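Local coordinates for SusD/RagB family nutrient-binding outer membrane lipoprotein (Bacteroides vulgatus, PDB 4F7A) that probably binds mucin O-glycans at the outer membrane, as a SusD-like lipoprotein with a TPR-like helical fold, at residues 168-171 / 172-176; 266-269 / 270-274; 481-484 / 485-488. One frame throughout, in Å; residues are numbered along the deposited sequence. Where two conformers were deposited one is given.

Contact 1: residues 168-171 / 172-176; sequences ALDT and YLKEG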
ATOM      1  N   ALA A 168       3.070  17.716  18.763  1.00 17.12           N
ATOM      2  CA  ALA A 168       2.289  17.306  19.946  1.00 17.29           C
ATOM      3  C   ALA A 168       3.021  16.223  20.765  1.00 17.46           C
ATOM      4  O   ALA A 168       3.124  16.322  21.986  1.00 17.84           O
ATOM      5  CB  ALA A 168       0.903  16.811  19.528  1.00 15.61           C
ATOM      6  N   LEU A 169       3.539  15.210  20.083  1.00 16.64           N
ATOM      7  CA  LEU A 169       4.224  14.101  20.766  1.00 16.45           C
ATOM      8  C   LEU A 169       5.545  14.542  21.371  1.00 17.40           C
ATOM      9  O   LEU A 169       5.896  14.132  22.478  1.00 17.77           O
ATOM     10  CB  LEU A 169       4.424  12.922  19.814  1.00 15.35           C
ATOM     11  CG  LEU A 169       3.157  12.107  19.549  1.00 17.99           C
ATOM     12  CD1 LEU A 169       3.098  11.587  18.126  1.00 12.93           C
ATOM     13  CD2 LEU A 169       2.976  10.978  20.545  1.00 14.61           C
ATOM     14  N   ASP A 170       6.271  15.406  20.665  1.00 18.14           N
ATOM     15  CA  ASP A 170       7.510  15.968  21.212  1.00 18.91           C
ATOM     16  C   ASP A 170       7.218  16.860  22.434  1.00 20.71           C
ATOM     17  O   ASP A 170       7.887  16.760  23.468  1.00 18.42           O
ATOM     18  CB  ASP A 170       8.256  16.733  20.123  1.00 19.55           C
ATOM     19  CG  ASP A 170       9.502  17.405  20.641  1.00 23.28           C
ATOM     20  OD1 ASP A 170      10.378  16.690  21.144  1.00 17.48           O
ATOM     21  OD2 ASP A 170       9.585  18.640  20.558  1.00 24.08           O
ATOM     22  N   THR A 171       6.201  17.713  22.337  1.00 20.51           N
ATOM     23  CA  THR A 171       5.769  18.482  23.509  1.00 22.20           C
ATOM     24  C   THR A 171       5.366  17.588  24.685  1.00 22.03           C
ATOM     25  O   THR A 171       5.749  17.841  25.839  1.00 20.84           O
ATOM     26  CB  THR A 171       4.619  19.417  23.174  1.00 23.60           C
ATOM     27  OG1 THR A 171       5.057  20.304  22.157  1.00 18.24           O
ATOM     28  CG2 THR A 171       4.201  20.252  24.405  1.00 23.68           C
ATOM     29  N   TYR A 172       4.594  16.543  24.399  1.00 20.08           N
ATOM     30  CA  TYR A 172       4.174  15.607  25.439  1.00 20.37           C
ATOM     31  C   TYR A 172       5.401  15.101  26.190  1.00 20.18           C
ATOM     32  O   TYR A 172       5.405  15.045  27.420  1.00 20.17           O
ATOM     33  CB  TYR A 172       3.419  14.430  24.809  1.00 19.63           C
ATOM     34  CG  TYR A 172       3.209  13.229  25.705  1.00 19.59           C
ATOM     35  CD1 TYR A 172       2.122  13.158  26.568  1.00 18.65           C
ATOM     36  CD2 TYR A 172       4.083  12.146  25.652  1.00 21.06           C
ATOM     37  CE1 TYR A 172       1.917  12.041  27.381  1.00 21.87           C
ATOM     38  CE2 TYR A 172       3.891  11.032  26.453  1.00 22.05           C
ATOM     39  CZ  TYR A 172       2.809  10.984  27.313  1.00 21.97           C
ATOM     40  OH  TYR A 172       2.639   9.874  28.098  1.00 22.72           O
ATOM     41  N   LEU A 173       6.442  14.727  25.447  1.00 19.64           N
ATOM     42  CA  LEU A 173       7.653  14.203  26.075  1.00 21.15           C
ATOM     43  C   LEU A 173       8.433  15.269  26.822  1.00 23.59           C
ATOM     44  O   LEU A 173       8.891  15.019  27.944  1.00 21.94           O
ATOM     45  CB  LEU A 173       8.551  13.516  25.067  1.00 21.05           C
ATOM     46  CG  LEU A 173       8.074  12.142  24.557  1.00 17.76           C
ATOM     47  CD1 LEU A 173       8.990  11.711  23.381  1.00 16.43           C
ATOM     48  CD2 LEU A 173       8.045  11.055  25.682  1.00 19.53           C
ATOM     49  N   LYS A 174       8.594  16.449  26.219  1.00 24.35           N
ATOM     50  CA  LYS A 174       9.336  17.533  26.878  1.00 25.69           C
ATOM     51  C   LYS A 174       8.636  18.031  28.153  1.00 26.72           C
ATOM     52  O   LYS A 174       9.297  18.553  29.045  1.00 26.14           O
ATOM     53  CB  LYS A 174       9.609  18.697  25.903  1.00 28.29           C
ATOM     54  CG  LYS A 174      10.645  18.361  24.818  1.00 29.49           C
ATOM     55  CD  LYS A 174      10.755  19.463  23.778  1.00 40.02           C
ATOM     56  CE  LYS A 174      11.920  19.183  22.815  1.00 46.92           C
ATOM     57  NZ  LYS A 174      11.803  19.933  21.528  1.00 47.29           N
ATOM     58  N   GLU A 175       7.315  17.865  28.243  1.00 24.19           N
ATOM     59  CA  GLU A 175       6.560  18.207  29.454  1.00 26.09           C
ATOM     60  C   GLU A 175       6.631  17.113  30.524  1.00 27.23           C
ATOM     61  O   GLU A 175       5.975  17.242  31.562  1.00 27.52           O
ATOM     62  CB  GLU A 175       5.072  18.454  29.132  1.00 27.27           C
ATOM     63  CG  GLU A 175       4.757  19.747  28.398  1.00 31.04           C
ATOM     64  CD  GLU A 175       3.262  19.882  28.024  1.00 36.89           C
ATOM     65  OE1 GLU A 175       2.505  18.881  28.065  1.00 35.33           O
ATOM     66  OE2 GLU A 175       2.846  21.003  27.675  1.00 35.06           O
ATOM     67  N   GLY A 176       7.369  16.029  30.267  1.00 26.13           N
ATOM     68  CA  GLY A 176       7.517  14.947  31.240  1.00 26.81           C
ATOM     69  C   GLY A 176       6.530  13.792  31.083  1.00 26.12           C
ATOM     70  O   GLY A 176       6.396  12.992  31.986  1.00 26.44           O
TER
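Asp170 and Lys174, one turn apart at the C-terminal end of helix 151-174, are joined by a salt bridge of 2.7 Å between Asp170 OD2 and Lys174 NZ. The aspartate swings its CG away from its backbone N (chi1 177°), while the lysine is extended beyond CG, and the two side chains cross obliquely. The lysine reaches across both carboxylate oxygens: Lys174 CE is 3.4 Å from Asp170 OD1, while the ammonium group takes the syn lone pair of OD2. Tyr231 OH bonds OD1, which should help fix the rotation of the carboxylate. The backbone follows the same i to i+4 spacing, with Lys174 N reaching Asp170 O at 2.9 Å.

Beside this pair, the extended Glu175 side chain crosses that of Thr171. Its CG lies 3.3 Å from Thr171 O and its OE2 is 3.6 Å from Thr171 CG2, so the threonine methyl touches one carboxylate oxygen, while OE1 is paired with Lys111. Tyr172 turns its ring out from the axis, with Leu169 O near the ring plane at its edge. His112 stacks on this ring, whose hydroxyl reaches Lys178 O, and on the inner side Leu169 packs on Trp196 and Ile197 of helix 193-210.

The helix ends in a Schellman motif, in which Gly176 takes a positive phi (94°) and its N bonds Leu173 O. A side chain at that position would press on the preceding carbonyl oxygen. The chemistry is thus that of a polar helix end: charged groups pair on the outer face while the leucines meet the neighbouring helices.

Contact 2: residues 266-269 / 270-274; sequences TIAS and VLNGY
Ile267 and Leu271 run alongside one another in the same direction, with Ile267 CG1 3.6 Å from Leu271 CD1. Leu271 owes this to its first torsion (chi1 -65°), which sets CG opposite its carbonyl carbon and over the preceding turn. The main-chain polar groups between these segments are matched one to one. Leu271 N bonds Ile267 O at 2.9 Å, and in the same way Val270 N is satisfied by Thr266 O and Asn272 N by Ala268 O. The last of the set, Gly273 N to Ser269 O at 3.1 Å, is also the most tilted, its donor standing 35° from the carbonyl plane. Tyr274 N continues the pattern by bonding Val270 O.

The polar side chains find their partners beyond the helix. Thr266 OG1 is bonded to the backbone N of Phe451. Ser269 OG sits anti to its own N (chi1 171°), beside the main chain, and is held by Thr387 O. Asn272 ND2 lies 3.0 Å from Ala268 O and is hydrogen-bonded to Tyr295 O. In this largely buried site, these pairings satisfy groups that would otherwise be costly to bury.

Helix 265-273 follows closely on strand 262-263, which pairs antiparallel with strand 61-62. One flank rests on helix 416-431, where Ile267 packs on Trp428 and both Val270 and Leu271 on Ile429. Leu271 also touches Ile279 and Tyr282 of the short helix 279-282, and Ser269 meets the loop at Pro386.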
ATOM      1  N   THR A 266       3.442 -11.619 -12.363  1.00 10.47           N
ATOM      2  CA  THR A 266       4.616 -10.750 -12.296  1.00  9.94           C
ATOM      3  C   THR A 266       5.503 -11.111 -11.124  1.00 10.51           C
ATOM      4  O   THR A 266       6.690 -11.176 -11.289  1.00 11.17           O
ATOM      5  CB  THR A 266       4.294  -9.219 -12.257  1.00 10.76           C
ATOM      6  OG1 THR A 266       3.420  -8.867 -13.352  1.00 12.15           O
ATOM      7  CG2 THR A 266       5.573  -8.413 -12.394  1.00 12.01           C
ATOM      8  N   ILE A 267       4.922 -11.370  -9.955  1.00 10.42           N
ATOM      9  CA  ILE A 267       5.722 -11.735  -8.792  1.00  9.37           C
ATOM     10  C   ILE A 267       6.341 -13.134  -8.989  1.00 10.12           C
ATOM     11  O   ILE A 267       7.480 -13.355  -8.569  1.00 11.76           O
ATOM     12  CB  ILE A 267       4.953 -11.525  -7.459  1.00  8.87           C
ATOM     13  CG1 ILE A 267       5.945 -11.506  -6.276  1.00 12.13           C
ATOM     14  CG2 ILE A 267       3.841 -12.579  -7.233  1.00 11.68           C
ATOM     15  CD1 ILE A 267       5.356 -10.876  -4.974  1.00 12.18           C
ATOM     16  N   ALA A 268       5.679 -14.041  -9.721  1.00 11.24           N
ATOM     17  CA  ALA A 268       6.311 -15.333 -10.083  1.00 12.23           C
ATOM     18  C   ALA A 268       7.512 -15.111 -11.022  1.00 12.14           C
ATOM     19  O   ALA A 268       8.563 -15.684 -10.819  1.00 12.90           O
ATOM     20  CB  ALA A 268       5.323 -16.277 -10.725  1.00 11.49           C
ATOM     21  N   SER A 269       7.355 -14.238 -12.012  1.00 10.08           N
ATOM     22  CA  SER A 269       8.457 -13.890 -12.910  1.00 12.83           C
ATOM     23  C   SER A 269       9.683 -13.356 -12.158  1.00 13.15           C
ATOM     24  O   SER A 269      10.803 -13.813 -12.387  1.00 12.37           O
ATOM     25  CB  SER A 269       8.007 -12.861 -13.949  1.00 12.92           C
ATOM     26  OG  SER A 269       9.117 -12.390 -14.677  1.00 11.24           O
ATOM     27  N   VAL A 270       9.441 -12.390 -11.268  1.00 12.73           N
ATOM     28  CA  VAL A 270      10.492 -11.752 -10.515  1.00 13.85           C
ATOM     29  C   VAL A 270      11.157 -12.711  -9.521  1.00 12.19           C
ATOM     30  O   VAL A 270      12.370 -12.856  -9.508  1.00 11.35           O
ATOM     31  CB  VAL A 270       9.967 -10.452  -9.809  1.00 13.05           C
ATOM     32  CG1 VAL A 270      10.977  -9.924  -8.834  1.00 10.77           C
ATOM     33  CG2 VAL A 270       9.587  -9.401 -10.858  1.00 13.49           C
ATOM     34  N   LEU A 271      10.371 -13.351  -8.673  1.00 11.04           N
ATOM     35  CA  LEU A 271      10.948 -14.147  -7.623  1.00 12.14           C
ATOM     36  C   LEU A 271      11.627 -15.413  -8.170  1.00 13.28           C
ATOM     37  O   LEU A 271      12.678 -15.819  -7.662  1.00 11.43           O
ATOM     38  CB  LEU A 271       9.895 -14.455  -6.564  1.00 12.31           C
ATOM     39  CG  LEU A 271       9.323 -13.272  -5.761  1.00 13.08           C
ATOM     40  CD1 LEU A 271       8.264 -13.768  -4.723  1.00 10.06           C
ATOM     41  CD2 LEU A 271      10.389 -12.481  -5.061  1.00 15.19           C
ATOM     42  N   ASN A 272      11.063 -16.019  -9.218  1.00 13.94           N
ATOM     43  CA  ASN A 272      11.733 -17.166  -9.853  1.00 15.41           C
ATOM     44  C   ASN A 272      13.044 -16.738 -10.515  1.00 14.41           C
ATOM     45  O   ASN A 272      14.073 -17.376 -10.331  1.00 12.68           O
ATOM     46  CB  ASN A 272      10.866 -17.832 -10.929  1.00 16.14           C
ATOM     47  CG  ASN A 272       9.810 -18.757 -10.343  1.00 23.24           C
ATOM     48  OD1 ASN A 272      10.124 -19.594  -9.505  1.00 19.71           O
ATOM     49  ND2 ASN A 272       8.567 -18.652 -10.839  1.00 14.51           N
ATOM     50  N   GLY A 273      13.009 -15.686 -11.312  1.00 13.46           N
ATOM     51  CA  GLY A 273      14.216 -15.283 -12.046  1.00 11.94           C
ATOM     52  C   GLY A 273      15.350 -14.800 -11.147  1.00 13.85           C
ATOM     53  O   GLY A 273      16.519 -15.045 -11.428  1.00 14.69           O
ATOM     54  N   TYR A 274      15.000 -14.125 -10.063  1.00 10.86           N
ATOM     55  CA  TYR A 274      15.984 -13.679  -9.072  1.00 12.73           C
ATOM     56  C   TYR A 274      16.438 -14.797  -8.117  1.00 14.48           C
ATOM     57  O   TYR A 274      17.296 -14.578  -7.265  1.00 13.73           O
ATOM     58  CB  TYR A 274      15.405 -12.522  -8.262  1.00 11.71           C
ATOM     59  CG  TYR A 274      15.268 -11.179  -8.955  1.00 12.13           C
ATOM     60  CD1 TYR A 274      15.847 -10.926 -10.196  1.00 11.99           C
ATOM     61  CD2 TYR A 274      14.581 -10.138  -8.341  1.00 12.11           C
ATOM     62  CE1 TYR A 274      15.720  -9.690 -10.802  1.00 12.40           C
ATOM     63  CE2 TYR A 274      14.446  -8.905  -8.932  1.00 13.99           C
ATOM     64  CZ  TYR A 274      15.048  -8.677 -10.166  1.00 14.02           C
ATOM     65  OH  TYR A 274      14.966  -7.452 -10.755  1.00 13.14           O
TER

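Contact 3: residues 481-484 / 485-488; sequences DPEQ and YKNL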
ATOM      1  N   ASP A 481     -24.949  12.066  -3.006  1.00 17.72           N
ATOM      2  CA  ASP A 481     -24.489  13.439  -3.075  1.00 18.14           C
ATOM      3  C   ASP A 481     -23.982  13.798  -4.485  1.00 15.74           C
ATOM      4  O   ASP A 481     -22.765  13.799  -4.739  1.00 15.60           O
ATOM      5  CB  ASP A 481     -23.427  13.647  -2.003  1.00 16.19           C
ATOM      6  CG  ASP A 481     -23.115  15.107  -1.754  1.00 19.85           C
ATOM      7  OD1 ASP A 481     -23.512  15.995  -2.551  1.00 18.65           O
ATOM      8  OD2 ASP A 481     -22.430  15.356  -0.747  1.00 22.93           O
ATOM      9  N   PRO A 482     -24.917  14.089  -5.395  1.00 16.28           N
ATOM     10  CA  PRO A 482     -24.537  14.398  -6.765  1.00 17.60           C
ATOM     11  C   PRO A 482     -23.691  15.682  -6.880  1.00 19.35           C
ATOM     12  O   PRO A 482     -22.789  15.708  -7.706  1.00 19.01           O
ATOM     13  CB  PRO A 482     -25.886  14.515  -7.499  1.00 17.60           C
ATOM     14  CG  PRO A 482     -26.908  14.758  -6.434  1.00 19.46           C
ATOM     15  CD  PRO A 482     -26.382  13.963  -5.260  1.00 17.74           C
ATOM     16  N   GLU A 483     -23.952  16.707  -6.054  1.00 19.94           N
ATOM     17  CA  GLU A 483     -23.113  17.914  -6.079  0.50 20.24           C
ATOM     18  C   GLU A 483     -21.673  17.559  -5.703  1.00 20.21           C
ATOM     19  O   GLU A 483     -20.727  17.954  -6.404  1.00 17.29           O
ATOM     20  CB  GLU A 483     -23.674  19.000  -5.156  0.50 21.76           C
ATOM     21  CG  GLU A 483     -22.843  20.285  -5.091  0.50 24.56           C
ATOM     22  CD  GLU A 483     -22.963  21.135  -6.337  0.50 32.01           C
ATOM     23  OE1 GLU A 483     -23.701  20.745  -7.264  0.50 30.79           O
ATOM     24  OE2 GLU A 483     -22.326  22.207  -6.378  0.50 34.05           O
ATOM     25  N   GLN A 484     -21.489  16.786  -4.633  1.00 18.39           N
ATOM     26  CA  GLN A 484     -20.137  16.377  -4.277  1.00 17.03           C
ATOM     27  C   GLN A 484     -19.451  15.581  -5.393  1.00 16.04           C
ATOM     28  O   GLN A 484     -18.258  15.764  -5.643  1.00 14.26           O
ATOM     29  CB  GLN A 484     -20.115  15.566  -2.989  1.00 18.38           C
ATOM     30  CG  GLN A 484     -18.730  15.115  -2.580  1.00 18.47           C
ATOM     31  CD  GLN A 484     -18.710  14.644  -1.171  1.00 23.94           C
ATOM     32  OE1 GLN A 484     -18.572  15.450  -0.244  1.00 19.50           O
ATOM     33  NE2 GLN A 484     -18.916  13.337  -0.981  1.00 20.04           N
ATOM     34  N   TYR A 485     -20.192  14.695  -6.051  1.00 16.83           N
ATOM     35  CA  TYR A 485     -19.630  13.928  -7.163  1.00 15.91           C
ATOM     36  C   TYR A 485     -19.132  14.873  -8.264  1.00 17.43           C
ATOM     37  O   TYR A 485     -18.024  14.690  -8.801  1.00 17.40           O
ATOM     38  CB  TYR A 485     -20.651  12.950  -7.719  1.00 15.87           C
ATOM     39  CG  TYR A 485     -20.125  12.185  -8.890  1.00 19.44           C
ATOM     40  CD1 TYR A 485     -19.093  11.263  -8.726  1.00 16.12           C
ATOM     41  CD2 TYR A 485     -20.619  12.406 -10.176  1.00 19.08           C
ATOM     42  CE1 TYR A 485     -18.573  10.563  -9.814  1.00 16.40           C
ATOM     43  CE2 TYR A 485     -20.099  11.694 -11.286  1.00 21.38           C
ATOM     44  CZ  TYR A 485     -19.072  10.775 -11.085  1.00 21.67           C
ATOM     45  OH  TYR A 485     -18.543  10.067 -12.155  1.00 18.03           O
ATOM     46  N   LYS A 486     -19.930  15.888  -8.591  1.00 18.34           N
ATOM     47  CA  LYS A 486     -19.503  16.882  -9.568  1.00 19.29           C
ATOM     48  C   LYS A 486     -18.205  17.565  -9.103  1.00 18.82           C
ATOM     49  O   LYS A 486     -17.276  17.748  -9.898  1.00 16.09           O
ATOM     50  CB  LYS A 486     -20.582  17.931  -9.805  1.00 22.96           C
ATOM     51  CG  LYS A 486     -20.091  19.076 -10.740  1.00 26.23           C
ATOM     52  CD  LYS A 486     -21.082  20.204 -10.862  1.00 30.66           C
ATOM     53  CE  LYS A 486     -21.301  20.951  -9.543  1.00 29.79           C
ATOM     54  NZ  LYS A 486     -22.172  22.162  -9.743  1.00 39.89           N
ATOM     55  N   ASN A 487     -18.152  17.939  -7.820  1.00 16.21           N
ATOM     56  CA  ASN A 487     -16.944  18.567  -7.264  1.00 17.22           C
ATOM     57  C   ASN A 487     -15.703  17.687  -7.258  1.00 17.10           C
ATOM     58  O   ASN A 487     -14.586  18.191  -7.457  1.00 15.00           O
ATOM     59  CB  ASN A 487     -17.201  19.093  -5.847  1.00 15.35           C
ATOM     60  CG  ASN A 487     -18.179  20.243  -5.828  1.00 23.06           C
ATOM     61  OD1 ASN A 487     -18.366  20.918  -6.851  1.00 19.35           O
ATOM     62  ND2 ASN A 487     -18.836  20.467  -4.669  1.00 19.47           N
ATOM     63  N   LEU A 488     -15.903  16.388  -7.018  1.00 15.04           N
ATOM     64  CA  LEU A 488     -14.826  15.418  -7.078  1.00 15.50           C
ATOM     65  C   LEU A 488     -14.297  15.307  -8.518  1.00 15.63           C
ATOM     66  O   LEU A 488     -13.089  15.310  -8.738  1.00 15.23           O
ATOM     67  CB  LEU A 488     -15.302  14.052  -6.585  1.00 14.70           C
ATOM     68  CG  LEU A 488     -15.493  13.898  -5.074  1.00 17.67           C
ATOM     69  CD1 LEU A 488     -16.314  12.622  -4.781  1.00 14.51           C
ATOM     70  CD2 LEU A 488     -14.125  13.860  -4.345  1.00 13.29           C
TER
HETATM   71  O   HOH W   1     -20.474  22.839  -4.146  1.00 27.62           O
HETATM   72  O   HOH W   2     -20.261  22.927  -7.488  1.00 43.03           O
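Glu483 OE2 is gripped by three groups, two waters and, weakly, Lys486 NZ; it belongs to one of two conformers deposited for this glutamate. In this conformer the chain bends at chi2 (74°) and runs beside Lys486 on the outer face. Both carboxylate oxygens share the ammonium group in a salt bridge whose hydrogen bonds are weak, with Glu483 OE1 3.2 Å and OE2 3.4 Å from Lys486 NZ. Asn487, one turn on from the glutamate, sets its amide 81° from the carboxylate plane, and the two waters bridge the two side chains. One lies between OE2 and Asn487 ND2, 2.9 Å from the latter. The second, whose approach to OE2 is doubtfully short, is 2.8 Å from Asn487 OD1 and also contacts the lysine, weakly. With an alanine in place of Asn487, both waters would probably lose their amide partner and the Glu483 carboxylate would be freer to turn.

Gln484 O accepts from Leu488 N at 2.8 Å, a main-chain bond of the first turns of helix 482-492. The two side chains follow it: Leu488 CD1 comes to 4.1 Å from Gln484 CG, crossing the glutamine stem. The extended glutamine carries its amide onward to Ser147 OG through OE1, while NE2 meets a bound glycerol and makes a weak bond to Asp477.

The helix start is capped by Asp481. Its OD1 accepts from Gln484 N at 3.0 Å, approached from above the carboxylate plane rather than in it, and its own carbonyl oxygen accepts from Tyr485 N.

The helix lies at the surface, following helix 475-480 across the break at Asp481. Tyr485 packs on Gln475 and Ala478 of that helix while its hydroxyl bonds Asp496. On the inner side Leu488 packs on Val148 and Phe473, both in loops.

All three are local contacts between successive turns of one helix, each in a helix of its own, and no two touch: their centres lie 41 to 46 Å apart. Contact 2 is the buried one, and there apolar packing prevails while its few polar side chains bond to loop backbone. Contact 1 is partly buried at a helix C-terminus, with leucines inward and an aspartate–lysine bridge outward. Contact 3 is on the surface at a helix N-terminus, where the charge pair is weaker and waters mediate. The two ends are finished differently, by a Schellman glycine in 168-176 and a capping aspartate in 481-488. Contact 2 lies across the chain's centre from both others.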